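Local coordinates for replication initiator A family protein (Staphylococcus aureus CA-347, PDB 4PT7) that probably binds origin DNA through a winged-helix-like N-terminal domain and assembles into the initiation complex that starts replication of staphylococcal multiresistance plasmids, at residues Ile85-Gln97 with Lys104-Thr116. Numbering follows the deposited sequence.
Sequences IKKGLENDGLLIQ and KPNILYLMKPIVT
I96 and Y109 face each other as a hydrogen-bonded antiparallel pair, and their reciprocal amide bonds, each 2.8 Å from backbone N of one to backbone O of the other, make the firm centre of this contact. Beside them, on the face carrying L95, Q97, L108 and L110, packing is close and largely apolar. With CG anti to the backbone N (chi1 -178°) and chi2 near 69°, L95 sets CD1 3.5 Å from Y109 O and beside L108 CB, while L108 CD1 runs alongside Q97 CG; L71 of helix 68-74 and Y40 of helix 34-52 add to this side through L108 and L110. Following helix 79-91, probably the recognition helix, the hairpin is consistent with the wing of a winged helix-turn-helix domain, the RepA N-terminal family being placed among helix-turn-helix proteins. The helix closes in a Schellman motif at G93, whose positive phi turns the chain into the first strand. Just past the turn, L94 O accepts M111 N from above its carbonyl plane, and the L94 side chain lies crosswise to that of P113, L94 CD2 3.8 Å from P113 CA, close to F23. The opposite face of the hairpin is more open: M111 SD comes to 3.8 Å from I96 CG1, and I96 CB meets Y109 CB at 3.8 Å, but the Y109 ring leads away, with I96 CG2 obliquely near it. At the far end of the apolar face, E90 OE1 ties Q97 NE2 back to the helix at 2.9 Å, within the amide plane. Looser there are K86 NZ, weakly bonded to Q97 OE1, and N106 ND2, which approaches Q97 OE1 at 3.6 Å without a hydrogen bond, the amide planes 72° apart.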
loop_
_atom_site.group_PDB
_atom_site.type_symbol
_atom_site.label_atom_id
_atom_site.label_comp_id
_atom_site.label_asym_id
_atom_site.label_seq_id
_atom_site.Cartn_x
_atom_site.Cartn_y
_atom_site.Cartn_z
ATOM N N ILE B 85 5.920 1.471 9.315
ATOM C CA ILE B 85 7.324 1.351 8.936
ATOM C C ILE B 85 8.215 2.121 9.904
ATOM O O ILE B 85 9.170 1.561 10.461
ATOM C CB ILE B 85 7.532 1.821 7.475
ATOM C CG1 ILE B 85 6.923 0.771 6.534
ATOM C CG2 ILE B 85 9.021 2.007 7.167
ATOM C CD1 ILE B 85 6.915 1.156 5.074
ATOM N N LYS B 86 7.884 3.390 10.123
ATOM C CA LYS B 86 8.635 4.234 11.042
ATOM C C LYS B 86 8.700 3.606 12.432
ATOM O O LYS B 86 9.752 3.599 13.077
ATOM C CB LYS B 86 7.990 5.620 11.135
ATOM C CG LYS B 86 8.052 6.412 9.833
ATOM C CD LYS B 86 7.138 7.645 9.861
ATOM C CE LYS B 86 7.570 8.678 10.870
ATOM N NZ LYS B 86 6.632 9.837 10.859
ATOM N N LYS B 87 7.573 3.067 12.882
ATOM C CA LYS B 87 7.503 2.451 14.199
ATOM C C LYS B 87 8.413 1.227 14.264
ATOM O O LYS B 87 9.148 1.035 15.230
ATOM C CB LYS B 87 6.061 2.039 14.514
ATOM C CG LYS B 87 5.792 1.731 15.993
ATOM C CD LYS B 87 5.844 3.008 16.841
ATOM C CE LYS B 87 5.257 2.802 18.247
ATOM N NZ LYS B 87 6.000 1.813 19.086
ATOM N N GLY B 88 8.354 0.400 13.226
ATOM C CA GLY B 88 9.172 -0.793 13.180
ATOM C C GLY B 88 10.662 -0.477 13.122
ATOM O O GLY B 88 11.446 -1.090 13.830
ATOM N N LEU B 89 11.068 0.475 12.288
ATOM C CA LEU B 89 12.488 0.818 12.209
ATOM C C LEU B 89 12.942 1.432 13.526
ATOM O O LEU B 89 14.051 1.158 13.996
ATOM C CB LEU B 89 12.755 1.789 11.052
ATOM C CG LEU B 89 12.424 1.225 9.664
ATOM C CD1 LEU B 89 12.848 2.214 8.578
ATOM C CD2 LEU B 89 13.136 -0.102 9.475
ATOM N N GLU B 90 12.066 2.231 14.131
ATOM C CA GLU B 90 12.377 2.882 15.397
ATOM C C GLU B 90 12.544 1.878 16.541
ATOM O O GLU B 90 13.445 2.016 17.369
ATOM C CB GLU B 90 11.290 3.894 15.751
ATOM C CG GLU B 90 11.757 4.990 16.695
ATOM C CD GLU B 90 10.700 6.061 16.949
ATOM O OE1 GLU B 90 10.098 6.563 15.969
ATOM O OE2 GLU B 90 10.486 6.409 18.133
ATOM N N ASN B 91 11.695 0.857 16.581
ATOM C CA ASN B 91 11.789 -0.141 17.648
ATOM C C ASN B 91 13.076 -0.951 17.596
ATOM O O ASN B 91 13.501 -1.511 18.604
ATOM C CB ASN B 91 10.597 -1.108 17.614
ATOM C CG ASN B 91 9.301 -0.462 18.079
ATOM O OD1 ASN B 91 9.300 0.407 18.959
ATOM N ND2 ASN B 91 8.185 -0.897 17.500
ATOM N N ASP B 92 13.694 -1.019 16.422
ATOM C CA ASP B 92 14.928 -1.776 16.270
ATOM C C ASP B 92 16.159 -0.876 16.204
ATOM O O ASP B 92 17.236 -1.297 15.795
ATOM C CB ASP B 92 14.828 -2.680 15.034
ATOM C CG ASP B 92 14.143 -4.005 15.341
ATOM O OD1 ASP B 92 13.628 -4.671 14.416
ATOM O OD2 ASP B 92 14.138 -4.391 16.526
ATOM N N GLY B 93 15.989 0.368 16.632
ATOM C CA GLY B 93 17.088 1.315 16.637
ATOM C C GLY B 93 17.640 1.662 15.270
ATOM O O GLY B 93 18.752 2.165 15.165
ATOM N N LEU B 94 16.872 1.414 14.219
ATOM C CA LEU B 94 17.331 1.720 12.863
ATOM C C LEU B 94 16.890 3.107 12.420
ATOM O O LEU B 94 17.310 3.594 11.362
ATOM C CB LEU B 94 16.808 0.675 11.872
ATOM C CG LEU B 94 17.284 -0.750 12.163
ATOM C CD1 LEU B 94 16.592 -1.747 11.236
ATOM C CD2 LEU B 94 18.806 -0.797 11.990
ATOM N N LEU B 95 16.060 3.751 13.235
ATOM C CA LEU B 95 15.548 5.071 12.902
ATOM C C LEU B 95 15.304 5.907 14.143
ATOM O O LEU B 95 14.724 5.422 15.115
ATOM C CB LEU B 95 14.231 4.934 12.129
ATOM C CG LEU B 95 13.550 6.220 11.655
ATOM C CD1 LEU B 95 14.393 6.851 10.567
ATOM C CD2 LEU B 95 12.157 5.906 11.121
ATOM N N ILE B 96 15.758 7.157 14.109
ATOM C CA ILE B 96 15.557 8.082 15.217
ATOM C C ILE B 96 14.612 9.160 14.705
ATOM O O ILE B 96 14.806 9.698 13.612
ATOM C CB ILE B 96 16.867 8.760 15.665
ATOM C CG1 ILE B 96 17.846 7.718 16.210
ATOM C CG2 ILE B 96 16.561 9.823 16.727
ATOM C CD1 ILE B 96 17.311 6.914 17.371
ATOM N N GLN B 97 13.599 9.481 15.500
ATOM C CA GLN B 97 12.618 10.482 15.102
ATOM C C GLN B 97 12.483 11.610 16.124
ATOM O O GLN B 97 12.093 11.376 17.269
ATOM C CB GLN B 97 11.260 9.800 14.890
ATOM C CG GLN B 97 10.206 10.670 14.220
ATOM C CD GLN B 97 8.938 9.902 13.866
ATOM O OE1 GLN B 97 8.041 10.436 13.212
ATOM N NE2 GLN B 97 8.860 8.644 14.298
ATOM N N LYS B 104 5.467 21.377 11.056
ATOM C CA LYS B 104 6.873 21.228 10.691
ATOM C C LYS B 104 7.292 19.761 10.672
ATOM O O LYS B 104 7.206 19.068 11.686
ATOM C CB LYS B 104 7.773 22.007 11.660
ATOM C CG LYS B 104 8.177 23.388 11.157
ATOM C CD LYS B 104 9.288 23.987 12.009
ATOM C CE LYS B 104 9.895 25.215 11.341
ATOM N NZ LYS B 104 11.096 25.700 12.082
ATOM N N PRO B 105 7.755 19.271 9.508
ATOM C CA PRO B 105 8.198 17.886 9.318
ATOM C C PRO B 105 9.141 17.414 10.417
ATOM O O PRO B 105 10.048 18.137 10.824
ATOM C CB PRO B 105 8.889 17.932 7.961
ATOM C CG PRO B 105 8.095 18.962 7.230
ATOM C CD PRO B 105 7.937 20.047 8.268
ATOM N N ASN B 106 8.920 16.197 10.901
ATOM C CA ASN B 106 9.767 15.645 11.945
ATOM C C ASN B 106 11.159 15.367 11.388
ATOM O O ASN B 106 11.324 15.112 10.197
ATOM C CB ASN B 106 9.163 14.349 12.495
ATOM C CG ASN B 106 7.804 14.565 13.133
ATOM O OD1 ASN B 106 7.638 15.444 13.984
ATOM N ND2 ASN B 106 6.823 13.762 12.727
ATOM N N ILE B 107 12.161 15.433 12.252
ATOM C CA ILE B 107 13.532 15.164 11.849
ATOM C C ILE B 107 13.771 13.668 11.994
ATOM O O ILE B 107 13.619 13.122 13.084
ATOM C CB ILE B 107 14.541 15.899 12.750
ATOM C CG1 ILE B 107 14.241 17.396 12.756
ATOM C CG2 ILE B 107 15.955 15.664 12.246
ATOM C CD1 ILE B 107 14.295 18.019 11.383
ATOM N N LEU B 108 14.125 13.010 10.893
ATOM C CA LEU B 108 14.395 11.573 10.908
ATOM C C LEU B 108 15.874 11.281 10.667
ATOM O O LEU B 108 16.482 11.800 9.721
ATOM C CB LEU B 108 13.567 10.840 9.840
ATOM C CG LEU B 108 12.113 10.462 10.150
ATOM C CD1 LEU B 108 11.315 11.712 10.449
ATOM C CD2 LEU B 108 11.505 9.719 8.959
ATOM N N TYR B 109 16.446 10.448 11.530
ATOM C CA TYR B 109 17.842 10.046 11.413
ATOM C C TYR B 109 17.879 8.554 11.138
ATOM O O TYR B 109 17.475 7.752 11.989
ATOM C CB TYR B 109 18.623 10.292 12.709
ATOM C CG TYR B 109 19.051 11.716 12.946
ATOM C CD1 TYR B 109 18.270 12.581 13.704
ATOM C CD2 TYR B 109 20.261 12.193 12.434
ATOM C CE1 TYR B 109 18.679 13.892 13.950
ATOM C CE2 TYR B 109 20.678 13.497 12.672
ATOM C CZ TYR B 109 19.884 14.341 13.431
ATOM O OH TYR B 109 20.285 15.636 13.665
ATOM N N LEU B 110 18.350 8.178 9.954
ATOM C CA LEU B 110 18.464 6.764 9.625
ATOM C C LEU B 110 19.719 6.326 10.378
ATOM O O LEU B 110 20.668 7.104 10.491
ATOM C CB LEU B 110 18.684 6.573 8.128
ATOM C CG LEU B 110 17.890 5.472 7.422
ATOM C CD1 LEU B 110 18.750 4.877 6.313
ATOM C CD2 LEU B 110 17.475 4.400 8.393
ATOM N N MET B 111 19.725 5.097 10.885
ATOM C CA MET B 111 20.861 4.576 11.633
ATOM C C MET B 111 21.410 3.286 11.022
ATOM O O MET B 111 20.685 2.524 10.389
ATOM C CB MET B 111 20.438 4.296 13.072
ATOM C CG MET B 111 19.741 5.458 13.751
ATOM S SD MET B 111 20.799 6.887 13.948
ATOM C CE MET B 111 21.780 6.321 15.333
ATOM N N LYS B 112 22.700 3.047 11.223
ATOM C CA LYS B 112 23.346 1.840 10.722
ATOM C C LYS B 112 22.978 0.687 11.645
ATOM O O LYS B 112 22.772 0.878 12.840
ATOM C CB LYS B 112 24.873 2.042 10.664
ATOM C CG LYS B 112 25.270 3.048 9.574
ATOM C CD LYS B 112 26.602 3.745 9.831
ATOM C CE LYS B 112 27.789 2.820 9.707
ATOM N NZ LYS B 112 29.061 3.574 9.939
ATOM N N PRO B 113 22.855 -0.528 11.090
ATOM C CA PRO B 113 22.506 -1.702 11.880
ATOM C C PRO B 113 23.628 -2.147 12.806
ATOM O O PRO B 113 24.756 -1.660 12.723
ATOM C CB PRO B 113 22.197 -2.744 10.820
ATOM C CG PRO B 113 23.123 -2.366 9.708
ATOM C CD PRO B 113 22.939 -0.872 9.662
ATOM N N ILE B 114 23.290 -3.073 13.692
ATOM C CA ILE B 114 24.221 -3.637 14.653
ATOM C C ILE B 114 24.619 -5.016 14.148
ATOM O O ILE B 114 23.801 -5.733 13.566
ATOM C CB ILE B 114 23.558 -3.796 16.046
ATOM C CG1 ILE B 114 23.223 -2.423 16.629
ATOM C CG2 ILE B 114 24.480 -4.558 16.986
ATOM C CD1 ILE B 114 24.433 -1.526 16.824
ATOM N N VAL B 115 25.874 -5.386 14.364
ATOM C CA VAL B 115 26.354 -6.693 13.939
ATOM C C VAL B 115 27.035 -7.384 15.115
ATOM O O VAL B 115 27.927 -6.816 15.744
ATOM C CB VAL B 115 27.365 -6.570 12.779
ATOM C CG1 VAL B 115 27.734 -7.947 12.271
ATOM C CG2 VAL B 115 26.765 -5.741 11.657
ATOM N N THR B 116 26.604 -8.603 15.418
ATOM C CA THR B 116 27.189 -9.365 16.523
ATOM C C THR B 116 28.015 -10.520 15.961
ATOM O O THR B 116 27.981 -10.790 14.751
ATOM C CB THR B 116 26.108 -9.982 17.435
ATOM O OG1 THR B 116 25.441 -11.036 16.726
ATOM C CG2 THR B 116 25.085 -8.930 17.857
#